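Local coordinates for salt-tolerant glutaminase (Micrococcus luteus, PDB 3AGD), which probably catalyses the hydrolysis of L-glutamine to L-glutamate and ammonium, as a salt-tolerant member of the glutaminase family, at residues T315-V320 and E341-A346; Q332-F337 and V414-D419; T406-L411 and R438-D443. One frame throughout, in Å; residues are numbered along the deposited sequence.

Contact 1 of 3, residues T315-V320 and E341-A346; sequences TAVRFV and EAVLDA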
ATOM      1  N   THR A 315     -16.520   3.892  -6.558  1.00 21.87           N
ATOM      2  CA  THR A 315     -17.509   2.841  -6.370  1.00 19.75           C
ATOM      3  C   THR A 315     -18.264   3.052  -5.056  1.00 19.69           C
ATOM      4  O   THR A 315     -19.282   2.408  -4.796  1.00 19.87           O
ATOM      5  CB  THR A 315     -16.842   1.448  -6.416  1.00 22.47           C
ATOM      6  OG1 THR A 315     -16.363   1.209  -7.747  1.00 28.83           O
ATOM      7  CG2 THR A 315     -17.834   0.345  -6.042  1.00 19.71           C
ATOM      8  N   ALA A 316     -17.765   3.970  -4.234  1.00 17.45           N
ATOM      9  CA  ALA A 316     -18.421   4.293  -2.976  1.00 16.98           C
ATOM     10  C   ALA A 316     -19.819   4.807  -3.332  1.00 21.00           C
ATOM     11  O   ALA A 316     -20.743   4.760  -2.520  1.00 21.21           O
ATOM     12  CB  ALA A 316     -17.627   5.362  -2.228  1.00 12.59           C
ATOM     13  N   VAL A 317     -19.967   5.308  -4.555  1.00 22.72           N
ATOM     14  CA  VAL A 317     -21.266   5.782  -5.016  1.00 23.46           C
ATOM     15  C   VAL A 317     -21.889   4.633  -5.804  1.00 22.92           C
ATOM     16  O   VAL A 317     -21.463   4.336  -6.921  1.00 21.45           O
ATOM     17  CB  VAL A 317     -21.137   7.024  -5.931  1.00 24.18           C
ATOM     18  CG1 VAL A 317     -22.507   7.421  -6.461  1.00 18.21           C
ATOM     19  CG2 VAL A 317     -20.523   8.188  -5.153  1.00 23.55           C
ATOM     20  N   ARG A 318     -22.884   3.979  -5.209  1.00 21.60           N
ATOM     21  CA  ARG A 318     -23.566   2.851  -5.846  1.00 22.26           C
ATOM     22  C   ARG A 318     -24.369   3.337  -7.059  1.00 23.97           C
ATOM     23  O   ARG A 318     -24.389   2.687  -8.101  1.00 21.12           O
ATOM     24  CB  ARG A 318     -24.484   2.161  -4.827  1.00 18.98           C
ATOM     25  CG  ARG A 318     -25.112   0.852  -5.282  1.00 19.69           C
ATOM     26  CD  ARG A 318     -25.954   0.254  -4.152  1.00 23.52           C
ATOM     27  NE  ARG A 318     -26.649  -0.978  -4.525  1.00 27.46           N
ATOM     28  CZ  ARG A 318     -26.085  -2.183  -4.596  1.00 29.71           C
ATOM     29  NH1 ARG A 318     -24.796  -2.346  -4.318  1.00 28.99           N
ATOM     30  NH2 ARG A 318     -26.818  -3.235  -4.938  1.00 27.21           N
ATOM     31  N   PHE A 319     -25.038   4.478  -6.906  1.00 25.90           N
ATOM     32  CA  PHE A 319     -25.812   5.083  -7.986  1.00 25.63           C
ATOM     33  C   PHE A 319     -26.408   6.424  -7.569  1.00 26.66           C
ATOM     34  O   PHE A 319     -26.488   6.742  -6.380  1.00 23.72           O
ATOM     35  CB  PHE A 319     -26.933   4.146  -8.480  1.00 23.89           C
ATOM     36  CG  PHE A 319     -28.070   3.949  -7.499  1.00 27.43           C
ATOM     37  CD1 PHE A 319     -28.311   2.699  -6.941  1.00 27.75           C
ATOM     38  CD2 PHE A 319     -28.932   4.999  -7.177  1.00 29.73           C
ATOM     39  CE1 PHE A 319     -29.395   2.491  -6.080  1.00 30.64           C
ATOM     40  CE2 PHE A 319     -30.017   4.805  -6.317  1.00 31.29           C
ATOM     41  CZ  PHE A 319     -30.249   3.548  -5.768  1.00 31.92           C
ATOM     42  N   VAL A 320     -26.803   7.211  -8.564  1.00 26.66           N
ATOM     43  CA  VAL A 320     -27.423   8.512  -8.341  1.00 26.07           C
ATOM     44  C   VAL A 320     -28.546   8.604  -9.360  1.00 26.61           C
ATOM     45  O   VAL A 320     -28.296   8.690 -10.560  1.00 28.75           O
ATOM     46  CB  VAL A 320     -26.440   9.672  -8.589  1.00 24.55           C
ATOM     47  CG1 VAL A 320     -27.070  10.987  -8.142  1.00 21.29           C
ATOM     48  CG2 VAL A 320     -25.138   9.419  -7.849  1.00 22.65           C
ATOM     49  N   GLU A 341     -14.213  11.262  -0.719  1.00 29.18           N
ATOM     50  CA  GLU A 341     -13.815  12.250  -1.720  1.00 28.77           C
ATOM     51  C   GLU A 341     -14.752  12.105  -2.916  1.00 26.34           C
ATOM     52  O   GLU A 341     -15.218  13.095  -3.482  1.00 24.85           O
ATOM     53  CB  GLU A 341     -12.361  11.997  -2.146  1.00 29.93           C
ATOM     54  CG  GLU A 341     -11.721  13.067  -3.039  1.00 30.99           C
ATOM     55  CD  GLU A 341     -12.253  13.067  -4.465  1.00 28.59           C
ATOM     56  OE1 GLU A 341     -12.498  11.972  -5.013  1.00 24.17           O
ATOM     57  OE2 GLU A 341     -12.407  14.162  -5.045  1.00 30.69           O
ATOM     58  N   ALA A 342     -15.027  10.858  -3.284  1.00 22.96           N
ATOM     59  CA  ALA A 342     -15.906  10.559  -4.406  1.00 21.18           C
ATOM     60  C   ALA A 342     -17.338  10.985  -4.101  1.00 22.21           C
ATOM     61  O   ALA A 342     -18.035  11.504  -4.972  1.00 23.87           O
ATOM     62  CB  ALA A 342     -15.857   9.074  -4.719  1.00 19.73           C
ATOM     63  N   VAL A 343     -17.778  10.759  -2.865  1.00 18.94           N
ATOM     64  CA  VAL A 343     -19.128  11.138  -2.465  1.00 20.17           C
ATOM     65  C   VAL A 343     -19.285  12.655  -2.554  1.00 18.91           C
ATOM     66  O   VAL A 343     -20.288  13.152  -3.057  1.00 19.17           O
ATOM     67  CB  VAL A 343     -19.441  10.668  -1.030  1.00 23.31           C
ATOM     68  CG1 VAL A 343     -20.813  11.182  -0.592  1.00 22.46           C
ATOM     69  CG2 VAL A 343     -19.415   9.148  -0.979  1.00 23.43           C
ATOM     70  N   LEU A 344     -18.283  13.387  -2.077  1.00 16.39           N
ATOM     71  CA  LEU A 344     -18.324  14.841  -2.137  1.00 18.80           C
ATOM     72  C   LEU A 344     -18.359  15.323  -3.590  1.00 19.20           C
ATOM     73  O   LEU A 344     -18.985  16.340  -3.900  1.00 20.72           O
ATOM     74  CB  LEU A 344     -17.114  15.437  -1.417  1.00 17.49           C
ATOM     75  CG  LEU A 344     -17.129  15.259   0.102  1.00 22.46           C
ATOM     76  CD1 LEU A 344     -15.852  15.844   0.696  1.00 22.22           C
ATOM     77  CD2 LEU A 344     -18.363  15.946   0.690  1.00 20.70           C
ATOM     78  N   ASP A 345     -17.681  14.598  -4.475  1.00 16.63           N
ATOM     79  CA  ASP A 345     -17.665  14.954  -5.890  1.00 18.71           C
ATOM     80  C   ASP A 345     -19.066  14.765  -6.463  1.00 20.06           C
ATOM     81  O   ASP A 345     -19.509  15.538  -7.309  1.00 21.34           O
ATOM     82  CB  ASP A 345     -16.683  14.071  -6.668  1.00 19.37           C
ATOM     83  CG  ASP A 345     -15.228  14.425  -6.401  1.00 21.13           C
ATOM     84  OD1 ASP A 345     -14.347  13.634  -6.802  1.00 22.07           O
ATOM     85  OD2 ASP A 345     -14.964  15.487  -5.797  1.00 22.51           O
ATOM     86  N   ALA A 346     -19.757  13.723  -6.008  1.00 18.44           N
ATOM     87  CA  ALA A 346     -21.107  13.456  -6.491  1.00 21.63           C
ATOM     88  C   ALA A 346     -22.034  14.556  -5.991  1.00 22.90           C
ATOM     89  O   ALA A 346     -22.835  15.098  -6.752  1.00 25.58           O
ATOM     90  CB  ALA A 346     -21.595  12.090  -6.001  1.00 17.77           C
TER

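Contact 2 of 3, residues Q332-F337 and V414-D419; sequences QGVIRF and VDRIDD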
ATOM      1  N   GLN A 332     -22.063   2.839  -0.771  1.00 22.88           N
ATOM      2  CA  GLN A 332     -21.761   1.442  -0.446  1.00 24.48           C
ATOM      3  C   GLN A 332     -20.266   1.255  -0.183  1.00 24.83           C
ATOM      4  O   GLN A 332     -19.469   2.155  -0.452  1.00 22.25           O
ATOM      5  CB  GLN A 332     -22.180   0.539  -1.612  1.00 19.77           C
ATOM      6  CG  GLN A 332     -21.296   0.715  -2.841  1.00 21.98           C
ATOM      7  CD  GLN A 332     -21.819   0.007  -4.076  1.00 22.99           C
ATOM      8  OE1 GLN A 332     -22.573  -0.960  -3.982  1.00 22.56           O
ATOM      9  NE2 GLN A 332     -21.403   0.481  -5.248  1.00 20.55           N
ATOM     10  N   GLY A 333     -19.906   0.084   0.347  1.00 28.04           N
ATOM     11  CA  GLY A 333     -18.514  -0.252   0.618  1.00 24.81           C
ATOM     12  C   GLY A 333     -17.900   0.250   1.911  1.00 25.92           C
ATOM     13  O   GLY A 333     -18.584   0.798   2.778  1.00 24.75           O
ATOM     14  N   VAL A 334     -16.592   0.038   2.043  1.00 25.83           N
ATOM     15  CA  VAL A 334     -15.840   0.486   3.212  1.00 25.59           C
ATOM     16  C   VAL A 334     -15.386   1.902   2.885  1.00 23.98           C
ATOM     17  O   VAL A 334     -14.462   2.100   2.095  1.00 25.11           O
ATOM     18  CB  VAL A 334     -14.606  -0.408   3.455  1.00 28.99           C
ATOM     19  CG1 VAL A 334     -13.681   0.231   4.479  1.00 25.54           C
ATOM     20  CG2 VAL A 334     -15.057  -1.780   3.929  1.00 30.36           C
ATOM     21  N   ILE A 335     -16.030   2.885   3.503  1.00 20.48           N
ATOM     22  CA  ILE A 335     -15.720   4.272   3.217  1.00 20.50           C
ATOM     23  C   ILE A 335     -14.732   4.975   4.136  1.00 22.67           C
ATOM     24  O   ILE A 335     -14.938   5.082   5.344  1.00 22.82           O
ATOM     25  CB  ILE A 335     -17.019   5.103   3.151  1.00 20.10           C
ATOM     26  CG1 ILE A 335     -17.928   4.532   2.058  1.00 18.45           C
ATOM     27  CG2 ILE A 335     -16.699   6.568   2.857  1.00 19.38           C
ATOM     28  CD1 ILE A 335     -19.263   5.245   1.931  1.00 21.07           C
ATOM     29  N   ARG A 336     -13.654   5.456   3.527  1.00 23.70           N
ATOM     30  CA  ARG A 336     -12.611   6.197   4.219  1.00 24.23           C
ATOM     31  C   ARG A 336     -12.380   7.433   3.354  1.00 23.82           C
ATOM     32  O   ARG A 336     -13.291   7.856   2.640  1.00 24.81           O
ATOM     33  CB  ARG A 336     -11.348   5.343   4.335  1.00 27.39           C
ATOM     34  CG  ARG A 336     -11.564   4.093   5.194  1.00 32.35           C
ATOM     35  CD  ARG A 336     -10.434   3.084   5.058  1.00 37.75           C
ATOM     36  NE  ARG A 336      -9.436   3.163   6.124  1.00 43.57           N
ATOM     37  CZ  ARG A 336      -8.665   4.217   6.361  1.00 49.57           C
ATOM     38  NH1 ARG A 336      -8.777   5.297   5.608  1.00 54.70           N
ATOM     39  NH2 ARG A 336      -7.768   4.185   7.338  1.00 48.55           N
ATOM     40  N   PHE A 337     -11.189   8.018   3.392  1.00 20.43           N
ATOM     41  CA  PHE A 337     -10.949   9.209   2.583  1.00 19.43           C
ATOM     42  C   PHE A 337     -11.331   9.028   1.117  1.00 20.93           C
ATOM     43  O   PHE A 337     -12.089   9.823   0.565  1.00 19.03           O
ATOM     44  CB  PHE A 337      -9.488   9.642   2.632  1.00 17.44           C
ATOM     45  CG  PHE A 337      -9.202  10.840   1.770  1.00 21.58           C
ATOM     46  CD1 PHE A 337      -9.480  12.128   2.228  1.00 21.40           C
ATOM     47  CD2 PHE A 337      -8.729  10.679   0.470  1.00 20.72           C
ATOM     48  CE1 PHE A 337      -9.291  13.238   1.397  1.00 24.10           C
ATOM     49  CE2 PHE A 337      -8.540  11.785  -0.368  1.00 21.27           C
ATOM     50  CZ  PHE A 337      -8.822  13.064   0.098  1.00 22.07           C
ATOM     51  N   VAL A 414     -23.594   0.655   2.812  1.00 27.39           N
ATOM     52  CA  VAL A 414     -22.281   1.004   3.330  1.00 27.56           C
ATOM     53  C   VAL A 414     -21.937   0.025   4.449  1.00 31.17           C
ATOM     54  O   VAL A 414     -22.714  -0.150   5.390  1.00 33.36           O
ATOM     55  CB  VAL A 414     -22.256   2.449   3.878  1.00 26.88           C
ATOM     56  CG1 VAL A 414     -20.914   2.733   4.541  1.00 28.17           C
ATOM     57  CG2 VAL A 414     -22.490   3.434   2.743  1.00 27.08           C
ATOM     58  N   ASP A 415     -20.783  -0.624   4.337  1.00 28.92           N
ATOM     59  CA  ASP A 415     -20.351  -1.587   5.340  1.00 30.67           C
ATOM     60  C   ASP A 415     -19.868  -0.883   6.601  1.00 34.05           C
ATOM     61  O   ASP A 415     -20.183  -1.301   7.715  1.00 37.72           O
ATOM     62  CB  ASP A 415     -19.251  -2.483   4.769  1.00 31.73           C
ATOM     63  CG  ASP A 415     -19.760  -3.376   3.656  1.00 38.02           C
ATOM     64  OD1 ASP A 415     -20.813  -4.020   3.856  1.00 42.41           O
ATOM     65  OD2 ASP A 415     -19.115  -3.440   2.588  1.00 39.85           O
ATOM     66  N   ARG A 416     -19.095   0.180   6.420  1.00 32.72           N
ATOM     67  CA  ARG A 416     -18.593   0.967   7.536  1.00 33.43           C
ATOM     68  C   ARG A 416     -17.895   2.216   7.025  1.00 30.88           C
ATOM     69  O   ARG A 416     -17.579   2.327   5.841  1.00 26.84           O
ATOM     70  CB  ARG A 416     -17.651   0.137   8.419  1.00 38.78           C
ATOM     71  CG  ARG A 416     -16.471  -0.500   7.714  1.00 45.62           C
ATOM     72  CD  ARG A 416     -15.911  -1.618   8.580  1.00 54.42           C
ATOM     73  NE  ARG A 416     -14.704  -2.215   8.022  1.00 60.39           N
ATOM     74  CZ  ARG A 416     -13.529  -1.600   7.957  1.00 63.54           C
ATOM     75  NH1 ARG A 416     -13.402  -0.364   8.417  1.00 63.78           N
ATOM     76  NH2 ARG A 416     -12.480  -2.222   7.435  1.00 66.16           N
ATOM     77  N   ILE A 417     -17.668   3.163   7.924  1.00 31.30           N
ATOM     78  CA  ILE A 417     -17.036   4.417   7.554  1.00 32.10           C
ATOM     79  C   ILE A 417     -16.133   4.864   8.695  1.00 31.27           C
ATOM     80  O   ILE A 417     -16.488   4.707   9.862  1.00 31.32           O
ATOM     81  CB  ILE A 417     -18.117   5.487   7.289  1.00 35.40           C
ATOM     82  CG1 ILE A 417     -17.472   6.809   6.875  1.00 40.28           C
ATOM     83  CG2 ILE A 417     -18.968   5.677   8.537  1.00 36.18           C
ATOM     84  CD1 ILE A 417     -18.473   7.845   6.410  1.00 46.15           C
ATOM     85  N   ASP A 418     -14.965   5.409   8.365  1.00 26.25           N
ATOM     86  CA  ASP A 418     -14.058   5.863   9.409  1.00 24.44           C
ATOM     87  C   ASP A 418     -14.421   7.300   9.755  1.00 25.20           C
ATOM     88  O   ASP A 418     -15.281   7.899   9.108  1.00 26.35           O
ATOM     89  CB  ASP A 418     -12.593   5.722   8.961  1.00 21.70           C
ATOM     90  CG  ASP A 418     -12.162   6.788   7.971  1.00 26.20           C
ATOM     91  OD1 ASP A 418     -13.020   7.326   7.239  1.00 25.93           O
ATOM     92  OD2 ASP A 418     -10.943   7.073   7.917  1.00 29.91           O
ATOM     93  N   ASP A 419     -13.792   7.850  10.786  1.00 24.97           N
ATOM     94  CA  ASP A 419     -14.109   9.210  11.198  1.00 24.55           C
ATOM     95  C   ASP A 419     -13.876  10.268  10.135  1.00 24.95           C
ATOM     96  O   ASP A 419     -14.607  11.253  10.079  1.00 28.87           O
ATOM     97  CB  ASP A 419     -13.349   9.571  12.473  1.00 24.90           C
ATOM     98  CG  ASP A 419     -13.869   8.820  13.685  1.00 30.99           C
ATOM     99  OD1 ASP A 419     -14.988   8.266  13.599  1.00 28.27           O
ATOM    100  OD2 ASP A 419     -13.171   8.791  14.720  1.00 35.49           O
TER
HETATM  101  O   HOH W   1      -9.371   7.966   5.739  1.00 15.88           O

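Contact 3 of 3, residues T406-L411 and R438-D443; sequences TVVLNL and RVEVED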
ATOM      1  N   THR A 406     -34.836  17.690  -2.963  1.00 20.44           N
ATOM      2  CA  THR A 406     -34.534  16.686  -1.959  1.00 22.94           C
ATOM      3  C   THR A 406     -33.513  15.662  -2.434  1.00 22.94           C
ATOM      4  O   THR A 406     -33.549  15.201  -3.574  1.00 17.57           O
ATOM      5  CB  THR A 406     -35.812  15.934  -1.516  1.00 25.15           C
ATOM      6  OG1 THR A 406     -36.725  16.859  -0.912  1.00 31.87           O
ATOM      7  CG2 THR A 406     -35.474  14.853  -0.504  1.00 29.25           C
ATOM      8  N   VAL A 407     -32.591  15.327  -1.542  1.00 24.62           N
ATOM      9  CA  VAL A 407     -31.574  14.334  -1.824  1.00 23.21           C
ATOM     10  C   VAL A 407     -31.695  13.277  -0.741  1.00 25.58           C
ATOM     11  O   VAL A 407     -31.557  13.574   0.446  1.00 25.39           O
ATOM     12  CB  VAL A 407     -30.139  14.937  -1.794  1.00 21.36           C
ATOM     13  CG1 VAL A 407     -29.097  13.817  -1.812  1.00 17.85           C
ATOM     14  CG2 VAL A 407     -29.926  15.842  -3.005  1.00 16.76           C
ATOM     15  N   VAL A 408     -31.995  12.052  -1.152  1.00 27.21           N
ATOM     16  CA  VAL A 408     -32.101  10.945  -0.212  1.00 29.16           C
ATOM     17  C   VAL A 408     -30.711  10.312  -0.163  1.00 30.63           C
ATOM     18  O   VAL A 408     -30.224   9.806  -1.174  1.00 33.69           O
ATOM     19  CB  VAL A 408     -33.124   9.892  -0.695  1.00 29.17           C
ATOM     20  CG1 VAL A 408     -33.194   8.737   0.288  1.00 28.69           C
ATOM     21  CG2 VAL A 408     -34.493  10.534  -0.851  1.00 34.96           C
ATOM     22  N   LEU A 409     -30.065  10.369   0.998  1.00 28.61           N
ATOM     23  CA  LEU A 409     -28.734   9.793   1.162  1.00 28.74           C
ATOM     24  C   LEU A 409     -28.868   8.436   1.856  1.00 27.88           C
ATOM     25  O   LEU A 409     -28.995   8.371   3.077  1.00 27.10           O
ATOM     26  CB  LEU A 409     -27.859  10.720   2.013  1.00 31.03           C
ATOM     27  CG  LEU A 409     -26.381  10.873   1.625  1.00 35.44           C
ATOM     28  CD1 LEU A 409     -25.618  11.496   2.790  1.00 33.39           C
ATOM     29  CD2 LEU A 409     -25.779   9.523   1.271  1.00 37.00           C
ATOM     30  N   ASN A 410     -28.829   7.359   1.078  1.00 26.79           N
ATOM     31  CA  ASN A 410     -28.972   6.011   1.628  1.00 28.68           C
ATOM     32  C   ASN A 410     -27.635   5.308   1.895  1.00 29.85           C
ATOM     33  O   ASN A 410     -26.832   5.098   0.980  1.00 28.12           O
ATOM     34  CB  ASN A 410     -29.825   5.160   0.686  1.00 26.57           C
ATOM     35  CG  ASN A 410     -30.119   3.790   1.252  1.00 30.74           C
ATOM     36  OD1 ASN A 410     -29.216   2.969   1.426  1.00 29.41           O
ATOM     37  ND2 ASN A 410     -31.389   3.536   1.553  1.00 28.47           N
ATOM     38  N   LEU A 411     -27.421   4.924   3.152  1.00 30.65           N
ATOM     39  CA  LEU A 411     -26.187   4.266   3.577  1.00 30.48           C
ATOM     40  C   LEU A 411     -26.356   2.774   3.906  1.00 30.62           C
ATOM     41  O   LEU A 411     -25.448   2.151   4.462  1.00 28.93           O
ATOM     42  CB  LEU A 411     -25.628   4.986   4.812  1.00 29.34           C
ATOM     43  CG  LEU A 411     -25.622   6.518   4.794  1.00 29.50           C
ATOM     44  CD1 LEU A 411     -25.120   7.032   6.127  1.00 32.37           C
ATOM     45  CD2 LEU A 411     -24.756   7.027   3.663  1.00 29.62           C
ATOM     46  N   ARG A 438     -33.160  19.770   0.717  1.00 23.22           N
ATOM     47  CA  ARG A 438     -33.546  18.914   1.823  1.00 27.26           C
ATOM     48  C   ARG A 438     -32.790  17.598   1.745  1.00 26.91           C
ATOM     49  O   ARG A 438     -32.776  16.934   0.708  1.00 26.29           O
ATOM     50  CB  ARG A 438     -35.048  18.635   1.792  1.00 34.06           C
ATOM     51  CG  ARG A 438     -35.439  17.491   2.693  1.00 47.18           C
ATOM     52  CD  ARG A 438     -36.924  17.195   2.674  1.00 56.28           C
ATOM     53  NE  ARG A 438     -37.199  16.084   3.577  1.00 65.61           N
ATOM     54  CZ  ARG A 438     -38.397  15.782   4.056  1.00 74.54           C
ATOM     55  NH1 ARG A 438     -39.450  16.511   3.717  1.00 78.79           N
ATOM     56  NH2 ARG A 438     -38.537  14.770   4.902  1.00 76.21           N
ATOM     57  N   VAL A 439     -32.169  17.216   2.850  1.00 27.05           N
ATOM     58  CA  VAL A 439     -31.423  15.974   2.887  1.00 26.66           C
ATOM     59  C   VAL A 439     -31.978  15.019   3.930  1.00 28.57           C
ATOM     60  O   VAL A 439     -32.013  15.336   5.115  1.00 30.17           O
ATOM     61  CB  VAL A 439     -29.942  16.224   3.219  1.00 24.02           C
ATOM     62  CG1 VAL A 439     -29.172  14.916   3.152  1.00 23.64           C
ATOM     63  CG2 VAL A 439     -29.360  17.248   2.265  1.00 24.51           C
ATOM     64  N   GLU A 440     -32.434  13.854   3.495  1.00 31.46           N
ATOM     65  CA  GLU A 440     -32.921  12.883   4.454  1.00 37.24           C
ATOM     66  C   GLU A 440     -32.009  11.672   4.368  1.00 38.12           C
ATOM     67  O   GLU A 440     -31.926  11.003   3.337  1.00 37.63           O
ATOM     68  CB  GLU A 440     -34.384  12.526   4.190  1.00 40.75           C
ATOM     69  CG  GLU A 440     -34.717  12.026   2.815  1.00 50.06           C
ATOM     70  CD  GLU A 440     -36.202  12.171   2.528  1.00 59.64           C
ATOM     71  OE1 GLU A 440     -36.656  13.314   2.288  1.00 59.63           O
ATOM     72  OE2 GLU A 440     -36.918  11.149   2.559  1.00 63.65           O
ATOM     73  N   VAL A 441     -31.295  11.427   5.462  1.00 37.60           N
ATOM     74  CA  VAL A 441     -30.348  10.326   5.537  1.00 38.03           C
ATOM     75  C   VAL A 441     -30.971   9.023   6.024  1.00 36.38           C
ATOM     76  O   VAL A 441     -31.399   8.918   7.175  1.00 38.46           O
ATOM     77  CB  VAL A 441     -29.165  10.683   6.472  1.00 37.48           C
ATOM     78  CG1 VAL A 441     -28.105   9.592   6.408  1.00 41.73           C
ATOM     79  CG2 VAL A 441     -28.576  12.028   6.082  1.00 30.42           C
ATOM     80  N   GLU A 442     -31.021   8.036   5.134  1.00 31.91           N
ATOM     81  CA  GLU A 442     -31.559   6.724   5.464  1.00 32.62           C
ATOM     82  C   GLU A 442     -30.362   5.915   5.947  1.00 34.91           C
ATOM     83  O   GLU A 442     -29.583   5.392   5.147  1.00 35.92           O
ATOM     84  CB  GLU A 442     -32.189   6.088   4.224  1.00 32.68           C
ATOM     85  CG  GLU A 442     -33.224   6.987   3.559  1.00 34.86           C
ATOM     86  CD  GLU A 442     -33.952   6.311   2.416  1.00 42.49           C
ATOM     87  OE1 GLU A 442     -33.289   5.632   1.603  1.00 44.74           O
ATOM     88  OE2 GLU A 442     -35.189   6.469   2.323  1.00 45.23           O
ATOM     89  N   ASP A 443     -30.225   5.829   7.268  1.00 32.80           N
ATOM     90  CA  ASP A 443     -29.108   5.143   7.904  1.00 33.21           C
ATOM     91  C   ASP A 443     -29.605   4.120   8.931  1.00 34.75           C
ATOM     92  O   ASP A 443     -29.493   4.337  10.137  1.00 34.64           O
ATOM     93  CB  ASP A 443     -28.223   6.204   8.574  1.00 33.13           C
ATOM     94  CG  ASP A 443     -26.913   5.649   9.098  1.00 36.15           C
ATOM     95  OD1 ASP A 443     -26.527   4.527   8.707  1.00 38.13           O
ATOM     96  OD2 ASP A 443     -26.257   6.356   9.897  1.00 34.05           O
TER

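Contact 1 of 3, residues T315-V320 and E341-A346
V317 meets A346 and V343 where strand 317-323 packs against helix 337-349, in a mixed alpha/beta unit consistent with a STAS-like domain. This is plain strand-on-helix packing, and no hydrogen bond crosses it. One methyl does most of the touching. CG2 of V317 lies 4.1 Å from CB of A346, and the same CG2 is 4.4 Å from CG2 of V343. It also comes within 4.1 Å of A342 O. The other valine branch, CG1, stands anti to the backbone N (chi1 176°), which puts CG2 beside that N and on the helix side. A316 adds its CB against CG2 of V343. A346 gives its CB and A342 its carbonyl O, so V317 CG2 comes in close to the helix backbone. The strand and helix segments run almost parallel, 9° apart, with their axes 9.8 Å apart.

Further out, V388 covers V317 and A342, and L331 of the next strand backs V343. R318 and F319 both face H330, a classic beta bulge in the pairing with strand 326-332. A flank of the helix meets the second subunit. There E341 OE2 is hydrogen-bonded to NE2 of H51 of the second subunit.

Contact 2 of 3, residues Q332-F337 and V414-D419
R416 and V334 meet because CG of R416 sits between its backbone N and carbonyl carbon (chi1 56°), with the chain extended to NE. The arginine runs alongside the valine, in the same direction. CG1 of V334 stands over the centre of one guanidinium face, 3.9 Å from R416 CZ. D418 has a similar first torsion (chi1 76°), which carries its carboxylate across R336. R336 NH1 and D418 OD2 form a long salt bridge of 3.6 Å. The oxygen lies out of the guanidinium plane, and no N-H points at it. A water accepts from F337 N and probably donates to D418 OD2, 2.8 Å away.

I335 packs on the other sheet face, its CD1 3.8 Å from CG2 of V414. The backbones pair in parallel, but the register slips by one between G333 and V334, a beta bulge with D415 as the extra residue. I335 N gives a 2.9 Å hydrogen bond to R416 O, and D418 N one of 3.0 Å to I335 O.

Both strands lead into helices. R336 is the N-cap of helix 337-349, while D418 caps helix 419-434 through OD1 to G421 N. I417 leans on I425 of that helix, F337 on L424.

Contact 3 of 3, residues T406-L411 and R438-D443
T406-L411 and R438-D443 run parallel as neighbouring strands, 4.6 Å apart at their axes and crossing at -18°. The register is unbroken, from T406 beside R438 to N410 beside E442. Five backbone hydrogen bonds alternate between the strands. V407 N reaches R438 O at 2.8 Å. V407 O in turn receives E440 N at 3.2 Å. L409 uses both N and O likewise, with E440 O and E442 N. L411 N closes the ladder on E442 O at 3.0 Å, and this bond is almost straight. Strand 406-417, helix 419-434 and strand 438-442 form a beta-alpha-beta unit, so this pairing closes the crossover.

One sheet face carries T406, V408, N410, R438, E440 and E442. N410 ND2 donates to E442 OE1 at 2.8 Å. The acid oxygen lies close to the amide plane and is met on its anti side, somewhat out of the carboxylate plane, with the two flat groups turned 77° apart. CG of E442 lies beside its backbone N (chi1 -54°), and the extended chain beyond brings OE1 to N410. That chain crosses V408 at a slant, with V408 CG1 a tight 3.3 Å from E442 CD. Within its own strand, E440 OE1 makes a salt bridge to R438 NE at 3.1 Å; it also meets CG2 of T406.

The other face is apolar, with V407, L409, V439 and V441. L411, at the end of its segment, brings CD1 to 3.9 Å from CG1 of V441. L409 and V439 pack on V429 of the connecting helix.

The chemistry is thus divided by face, aliphatic toward helix 419-434 and polar on the other. There R438 would partly offset the charge of E440, while N410 gives E442 a neutral hydrogen-bond donor.

In the fold
All three contacts belong to one mixed sheet and its helices. Contact 1 is fully buried, and its side-chain contacts are all apolar. Contacts 2 and 3 are partly buried and rest on parallel backbone pairing; the exposed residues that touch are in contact 3. They share strand 406-417: contact 3 uses its first part and contact 2 its last. Contacts 1 and 2 touch through Q332, whose OE1 is probably hydrogen-bonded to R318 NH1. Strand 334-335 of contact 2 runs into helix 337-349 of contact 1. Both reach the second subunit, whereas contact 3 touches no other chain of the assembly. Charged groups meet across contact 2 only at long range, while contact 3 includes a direct amide-carboxylate bond.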